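Local coordinates for peroxinectin A (Dictyostelium discoideum, PDB 6ERC), which oxidises phenolic donors, iodide and thiocyanate with hydrogen peroxide as a secreted haem peroxidase of the animal peroxidase family, at residues Leu227-Phe238 against Val250-Ile258. Residues are numbered along the deposited sequence; the frame is centred on the assembly and turned at random.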
ATOM      1  N   LEU A 227     -13.269  10.114   3.032  1.00 53.54           N
ATOM      2  CA  LEU A 227     -14.183   9.145   2.437  1.00 56.85           C
ATOM      3  C   LEU A 227     -15.261   8.717   3.422  1.00 57.45           C
ATOM      4  O   LEU A 227     -16.349   8.303   3.006  1.00 55.54           O
ATOM      5  CB  LEU A 227     -13.411   7.928   1.928  1.00 55.79           C
ATOM      6  CG  LEU A 227     -12.478   8.174   0.740  1.00 55.32           C
ATOM      7  CD1 LEU A 227     -11.831   6.866   0.297  1.00 54.50           C
ATOM      8  CD2 LEU A 227     -13.212   8.827  -0.426  1.00 55.17           C
ATOM      9  N   LEU A 228     -14.981   8.807   4.722  1.00 57.07           N
ATOM     10  CA  LEU A 228     -16.029   8.594   5.711  1.00 57.07           C
ATOM     11  C   LEU A 228     -17.027   9.746   5.697  1.00 59.15           C
ATOM     12  O   LEU A 228     -18.243   9.523   5.733  1.00 58.52           O
ATOM     13  CB  LEU A 228     -15.414   8.434   7.100  1.00 57.47           C
ATOM     14  CG  LEU A 228     -14.631   7.150   7.386  1.00 56.94           C
ATOM     15  CD1 LEU A 228     -13.921   7.264   8.725  1.00 57.08           C
ATOM     16  CD2 LEU A 228     -15.537   5.933   7.371  1.00 58.08           C
ATOM     17  N   ARG A 229     -16.529  10.984   5.642  1.00 57.86           N
ATOM     18  CA  ARG A 229     -17.414  12.136   5.511  1.00 59.08           C
ATOM     19  C   ARG A 229     -18.256  12.029   4.247  1.00 59.09           C
ATOM     20  O   ARG A 229     -19.478  12.219   4.278  1.00 58.48           O
ATOM     21  CB  ARG A 229     -16.594  13.424   5.496  1.00 57.98           C
ATOM     22  CG  ARG A 229     -15.908  13.748   6.807  1.00 58.01           C
ATOM     23  CD  ARG A 229     -15.055  14.996   6.673  1.00 55.96           C
ATOM     24  NE  ARG A 229     -14.375  15.334   7.915  1.00 55.48           N
ATOM     25  CZ  ARG A 229     -13.567  16.376   8.065  1.00 56.49           C
ATOM     26  NH1 ARG A 229     -13.332  17.191   7.045  1.00 55.30           N
ATOM     27  NH2 ARG A 229     -12.990  16.606   9.237  1.00 57.85           N
ATOM     28  N   ASP A 230     -17.611  11.727   3.118  1.00 58.71           N
ATOM     29  CA  ASP A 230     -18.337  11.573   1.864  1.00 58.97           C
ATOM     30  C   ASP A 230     -19.354  10.444   1.949  1.00 59.66           C
ATOM     31  O   ASP A 230     -20.402  10.501   1.298  1.00 60.18           O
ATOM     32  CB  ASP A 230     -17.349  11.322   0.723  1.00 59.10           C
ATOM     33  CG  ASP A 230     -17.912  11.699  -0.633  1.00 58.72           C
ATOM     34  OD1 ASP A 230     -18.390  12.842  -0.779  1.00 58.21           O
ATOM     35  OD2 ASP A 230     -17.855  10.862  -1.562  1.00 59.73           O
ATOM     36  N   HIS A 231     -19.066   9.414   2.747  1.00 58.49           N
ATOM     37  CA  HIS A 231     -20.021   8.326   2.924  1.00 60.39           C
ATOM     38  C   HIS A 231     -21.257   8.804   3.678  1.00 60.96           C
ATOM     39  O   HIS A 231     -22.389   8.619   3.218  1.00 58.88           O
ATOM     40  CB  HIS A 231     -19.362   7.161   3.662  1.00 58.64           C
ATOM     41  CG  HIS A 231     -20.306   6.047   3.988  1.00 59.82           C
ATOM     42  ND1 HIS A 231     -21.107   6.054   5.109  1.00 61.21           N
ATOM     43  CD2 HIS A 231     -20.585   4.896   3.333  1.00 59.86           C
ATOM     44  CE1 HIS A 231     -21.836   4.952   5.133  1.00 61.23           C
ATOM     45  NE2 HIS A 231     -21.538   4.232   4.067  1.00 60.10           N
ATOM     46  N   ASN A 232     -21.057   9.414   4.848  1.00 60.99           N
ATOM     47  CA  ASN A 232     -22.189   9.896   5.627  1.00 61.05           C
ATOM     48  C   ASN A 232     -22.952  10.983   4.886  1.00 62.10           C
ATOM     49  O   ASN A 232     -24.160  11.143   5.091  1.00 62.31           O
ATOM     50  CB  ASN A 232     -21.709  10.408   6.985  1.00 60.88           C
ATOM     51  CG  ASN A 232     -21.296   9.288   7.915  1.00 61.06           C
ATOM     52  OD1 ASN A 232     -21.519   8.111   7.628  1.00 60.39           O
ATOM     53  ND2 ASN A 232     -20.703   9.647   9.044  1.00 61.57           N
ATOM     54  N   ARG A 233     -22.272  11.737   4.024  1.00 61.61           N
ATOM     55  CA  ARG A 233     -22.960  12.728   3.209  1.00 60.73           C
ATOM     56  C   ARG A 233     -23.932  12.055   2.246  1.00 61.69           C
ATOM     57  O   ARG A 233     -25.092  12.466   2.124  1.00 63.52           O
ATOM     58  CB  ARG A 233     -21.937  13.574   2.451  1.00 60.53           C
ATOM     59  CG  ARG A 233     -22.512  14.811   1.787  1.00 60.40           C
ATOM     60  CD  ARG A 233     -21.449  15.545   0.992  1.00 60.80           C
ATOM     61  NE  ARG A 233     -20.907  14.709  -0.076  1.00 60.75           N
ATOM     62  CZ  ARG A 233     -21.487  14.533  -1.259  1.00 60.58           C
ATOM     63  NH1 ARG A 233     -22.634  15.136  -1.540  1.00 62.04           N
ATOM     64  NH2 ARG A 233     -20.921  13.749  -2.165  1.00 60.64           N
ATOM     65  N   LEU A 234     -23.478  11.002   1.561  1.00 60.81           N
ATOM     66  CA  LEU A 234     -24.354  10.287   0.639  1.00 60.93           C
ATOM     67  C   LEU A 234     -25.467   9.552   1.373  1.00 61.99           C
ATOM     68  O   LEU A 234     -26.579   9.431   0.846  1.00 62.69           O
ATOM     69  CB  LEU A 234     -23.543   9.302  -0.204  1.00 59.02           C
ATOM     70  CG  LEU A 234     -22.570   9.899  -1.222  1.00 59.26           C
ATOM     71  CD1 LEU A 234     -21.804   8.790  -1.915  1.00 60.37           C
ATOM     72  CD2 LEU A 234     -23.286  10.753  -2.248  1.00 60.50           C
ATOM     73  N   ALA A 235     -25.196   9.051   2.580  1.00 61.53           N
ATOM     74  CA  ALA A 235     -26.233   8.359   3.337  1.00 62.91           C
ATOM     75  C   ALA A 235     -27.385   9.298   3.673  1.00 63.99           C
ATOM     76  O   ALA A 235     -28.556   8.908   3.603  1.00 64.38           O
ATOM     77  CB  ALA A 235     -25.641   7.759   4.611  1.00 61.97           C
ATOM     78  N   ARG A 236     -27.073  10.542   4.043  1.00 62.63           N
ATOM     79  CA  ARG A 236     -28.118  11.513   4.340  1.00 64.06           C
ATOM     80  C   ARG A 236     -28.942  11.843   3.102  1.00 65.05           C
ATOM     81  O   ARG A 236     -30.148  12.099   3.208  1.00 65.53           O
ATOM     82  CB  ARG A 236     -27.493  12.780   4.926  1.00 64.29           C
ATOM     83  CG  ARG A 236     -26.901  12.574   6.311  1.00 65.21           C
ATOM     84  CD  ARG A 236     -25.700  13.478   6.569  1.00 64.17           C
ATOM     85  NE  ARG A 236     -25.045  13.145   7.834  1.00 64.80           N
ATOM     86  CZ  ARG A 236     -23.815  13.524   8.175  1.00 64.51           C
ATOM     87  NH1 ARG A 236     -23.077  14.251   7.344  1.00 64.05           N
ATOM     88  NH2 ARG A 236     -23.319  13.166   9.351  1.00 64.13           N
ATOM     89  N   LYS A 237     -28.315  11.845   1.925  1.00 64.32           N
ATOM     90  CA  LYS A 237     -29.056  12.058   0.688  1.00 63.76           C
ATOM     91  C   LYS A 237     -29.985  10.885   0.401  1.00 64.05           C
ATOM     92  O   LYS A 237     -31.177  11.076   0.133  1.00 64.18           O
ATOM     93  CB  LYS A 237     -28.078  12.270  -0.469  1.00 62.67           C
ATOM     94  CG  LYS A 237     -28.714  12.287  -1.854  1.00 63.35           C
ATOM     95  CD  LYS A 237     -27.644  12.385  -2.926  1.00 63.06           C
ATOM     96  CE  LYS A 237     -28.145  11.928  -4.281  1.00 62.98           C
ATOM     97  NZ  LYS A 237     -27.023  11.864  -5.258  1.00 62.07           N
ATOM     98  N   PHE A 238     -29.455   9.660   0.443  1.00 63.62           N
ATOM     99  CA  PHE A 238     -30.284   8.488   0.187  1.00 64.79           C
ATOM    100  C   PHE A 238     -31.384   8.353   1.229  1.00 65.51           C
ATOM    101  O   PHE A 238     -32.475   7.863   0.920  1.00 64.34           O
ATOM    102  CB  PHE A 238     -29.426   7.222   0.163  1.00 64.35           C
ATOM    103  CG  PHE A 238     -28.375   7.213  -0.912  1.00 63.87           C
ATOM    104  CD1 PHE A 238     -28.570   7.890  -2.104  1.00 63.67           C
ATOM    105  CD2 PHE A 238     -27.191   6.518  -0.728  1.00 61.88           C
ATOM    106  CE1 PHE A 238     -27.601   7.877  -3.090  1.00 63.10           C
ATOM    107  CE2 PHE A 238     -26.221   6.501  -1.710  1.00 60.89           C
ATOM    108  CZ  PHE A 238     -26.425   7.180  -2.892  1.00 61.65           C
ATOM    109  N   VAL A 250     -29.575   1.928   3.196  1.00 64.57           N
ATOM    110  CA  VAL A 250     -28.875   3.192   2.993  1.00 63.87           C
ATOM    111  C   VAL A 250     -27.372   2.977   3.084  1.00 64.54           C
ATOM    112  O   VAL A 250     -26.599   3.542   2.300  1.00 63.33           O
ATOM    113  CB  VAL A 250     -29.356   4.246   4.006  1.00 64.87           C
ATOM    114  CG1 VAL A 250     -28.595   5.554   3.821  1.00 64.40           C
ATOM    115  CG2 VAL A 250     -30.849   4.481   3.857  1.00 65.46           C
ATOM    116  N   PHE A 251     -26.932   2.158   4.041  1.00 65.37           N
ATOM    117  CA  PHE A 251     -25.506   1.889   4.184  1.00 62.37           C
ATOM    118  C   PHE A 251     -24.943   1.248   2.923  1.00 61.96           C
ATOM    119  O   PHE A 251     -23.950   1.723   2.362  1.00 61.14           O
ATOM    120  CB  PHE A 251     -25.255   0.992   5.394  1.00 62.94           C
ATOM    121  CG  PHE A 251     -23.866   0.435   5.442  1.00 63.55           C
ATOM    122  CD1 PHE A 251     -22.830   1.177   5.977  1.00 63.29           C
ATOM    123  CD2 PHE A 251     -23.591  -0.821   4.927  1.00 62.82           C
ATOM    124  CE1 PHE A 251     -21.548   0.673   6.010  1.00 62.39           C
ATOM    125  CE2 PHE A 251     -22.312  -1.329   4.957  1.00 62.47           C
ATOM    126  CZ  PHE A 251     -21.289  -0.582   5.498  1.00 62.18           C
ATOM    127  N   GLN A 252     -25.566   0.160   2.462  1.00 61.55           N
ATOM    128  CA  GLN A 252     -25.041  -0.560   1.306  1.00 61.24           C
ATOM    129  C   GLN A 252     -24.983   0.338   0.077  1.00 60.91           C
ATOM    130  O   GLN A 252     -23.976   0.364  -0.639  1.00 62.23           O
ATOM    131  CB  GLN A 252     -25.891  -1.802   1.032  1.00 61.91           C
ATOM    132  CG  GLN A 252     -25.823  -2.858   2.128  1.00 63.09           C
ATOM    133  CD  GLN A 252     -24.409  -3.336   2.406  1.00 61.93           C
ATOM    134  OE1 GLN A 252     -23.499  -3.141   1.598  1.00 61.00           O
ATOM    135  NE2 GLN A 252     -24.216  -3.960   3.560  1.00 61.86           N
ATOM    136  N   GLN A 253     -26.057   1.083  -0.188  1.00 62.31           N
ATOM    137  CA  GLN A 253     -26.044   2.016  -1.311  1.00 61.82           C
ATOM    138  C   GLN A 253     -24.938   3.051  -1.148  1.00 59.49           C
ATOM    139  O   GLN A 253     -24.330   3.482  -2.134  1.00 58.16           O
ATOM    140  CB  GLN A 253     -27.407   2.696  -1.440  1.00 62.49           C
ATOM    141  CG  GLN A 253     -28.527   1.763  -1.892  1.00 62.48           C
ATOM    142  CD  GLN A 253     -28.512   1.430  -3.384  1.00 62.15           C
ATOM    143  OE1 GLN A 253     -29.355   0.664  -3.853  1.00 62.28           O
ATOM    144  NE2 GLN A 253     -27.567   1.997  -4.130  1.00 61.16           N
ATOM    145  N   SER A 254     -24.665   3.467   0.091  1.00 60.77           N
ATOM    146  CA  SER A 254     -23.558   4.387   0.333  1.00 61.97           C
ATOM    147  C   SER A 254     -22.216   3.678   0.190  1.00 60.44           C
ATOM    148  O   SER A 254     -21.287   4.215  -0.424  1.00 58.17           O
ATOM    149  CB  SER A 254     -23.687   5.014   1.721  1.00 61.29           C
ATOM    150  OG  SER A 254     -24.898   5.736   1.843  1.00 62.14           O
ATOM    151  N   ARG A 255     -22.097   2.472   0.753  1.00 60.26           N
ATOM    152  CA  ARG A 255     -20.880   1.686   0.574  1.00 60.39           C
ATOM    153  C   ARG A 255     -20.580   1.473  -0.903  1.00 60.74           C
ATOM    154  O   ARG A 255     -19.422   1.573  -1.331  1.00 57.52           O
ATOM    155  CB  ARG A 255     -21.016   0.342   1.294  1.00 60.97           C
ATOM    156  CG  ARG A 255     -19.848  -0.617   1.053  1.00 60.75           C
ATOM    157  CD  ARG A 255     -19.726  -1.679   2.150  1.00 61.48           C
ATOM    158  NE  ARG A 255     -20.285  -2.976   1.762  1.00 61.93           N
ATOM    159  CZ  ARG A 255     -19.586  -3.988   1.247  1.00 61.25           C
ATOM    160  NH1 ARG A 255     -18.279  -3.879   1.041  1.00 61.28           N
ATOM    161  NH2 ARG A 255     -20.197  -5.123   0.935  1.00 61.20           N
ATOM    162  N   SER A 256     -21.613   1.189  -1.701  1.00 59.80           N
ATOM    163  CA  SER A 256     -21.406   0.936  -3.122  1.00 58.54           C
ATOM    164  C   SER A 256     -20.843   2.164  -3.828  1.00 58.67           C
ATOM    165  O   SER A 256     -19.964   2.043  -4.688  1.00 58.15           O
ATOM    166  CB  SER A 256     -22.722   0.498  -3.766  1.00 59.16           C
ATOM    167  OG  SER A 256     -22.522   0.057  -5.096  1.00 58.75           O
ATOM    168  N   CYS A 257     -21.330   3.358  -3.473  1.00 57.73           N
ATOM    169  CA  CYS A 257     -20.831   4.579  -4.101  1.00 59.33           C
ATOM    170  C   CYS A 257     -19.365   4.815  -3.755  1.00 56.03           C
ATOM    171  O   CYS A 257     -18.557   5.157  -4.626  1.00 54.84           O
ATOM    172  CB  CYS A 257     -21.672   5.785  -3.673  1.00 59.08           C
ATOM    173  SG  CYS A 257     -23.404   5.757  -4.168  1.00 60.13           S
ATOM    174  N   ILE A 258     -19.007   4.655  -2.480  1.00 56.73           N
ATOM    175  CA  ILE A 258     -17.635   4.910  -2.049  1.00 60.05           C
ATOM    176  C   ILE A 258     -16.671   3.954  -2.737  1.00 57.32           C
ATOM    177  O   ILE A 258     -15.587   4.353  -3.181  1.00 53.74           O
ATOM    178  CB  ILE A 258     -17.534   4.811  -0.515  1.00 59.56           C
ATOM    179  CG1 ILE A 258     -18.387   5.899   0.147  1.00 58.34           C
ATOM    180  CG2 ILE A 258     -16.079   4.903  -0.062  1.00 57.37           C
ATOM    181  CD1 ILE A 258     -17.951   7.328  -0.164  1.00 58.19           C
TER
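The carbonyl oxygen of V250, a residue whose CG1 packs on A235 across the contact, accepts two bonds from S254: OG at 2.8 Å from V250 O, and the backbone N, which reach it from opposite faces of the carbonyl plane. The setting is a pair of consecutive helices of the animal haem peroxidase fold, 218-241 and 247-275, joined by a short loop and packed knobs-into-holes; the axes of segments 227-238 and 250-258 approach to 8.9 Å, with 133° between their N-to-C directions. S254 is one knob, seated among H231, L234, A235 and F238; its OG, turned back to V250, makes van der Waals contact with A235 CA at 3.3 Å and with the F238 ring edge. F238 is the reciprocal knob, entering among V250, Q253, S254 and C257. H231 swings CG anti to its backbone nitrogen (chi1 175°), which lays one face of the imidazole over S254 CB, 3.3 Å from H231 NE2. Its ND1 donates almost straight, in the ring plane, to N232 OD1, an oxygen that also accepts from M174 N. I258 slides CG1 against the edge of that ring and CD1 against the backbone of 227-238, 3.7 Å from L227 O; its side chain also touches L155 and Y156 of helix 153-156. L234 CD1 covers C257 CB at 3.5 Å. The C257 sulfur, tied by a disulfide to C485, meets the F238 ring at its edge, SG lying 3.6 Å from F238 CZ.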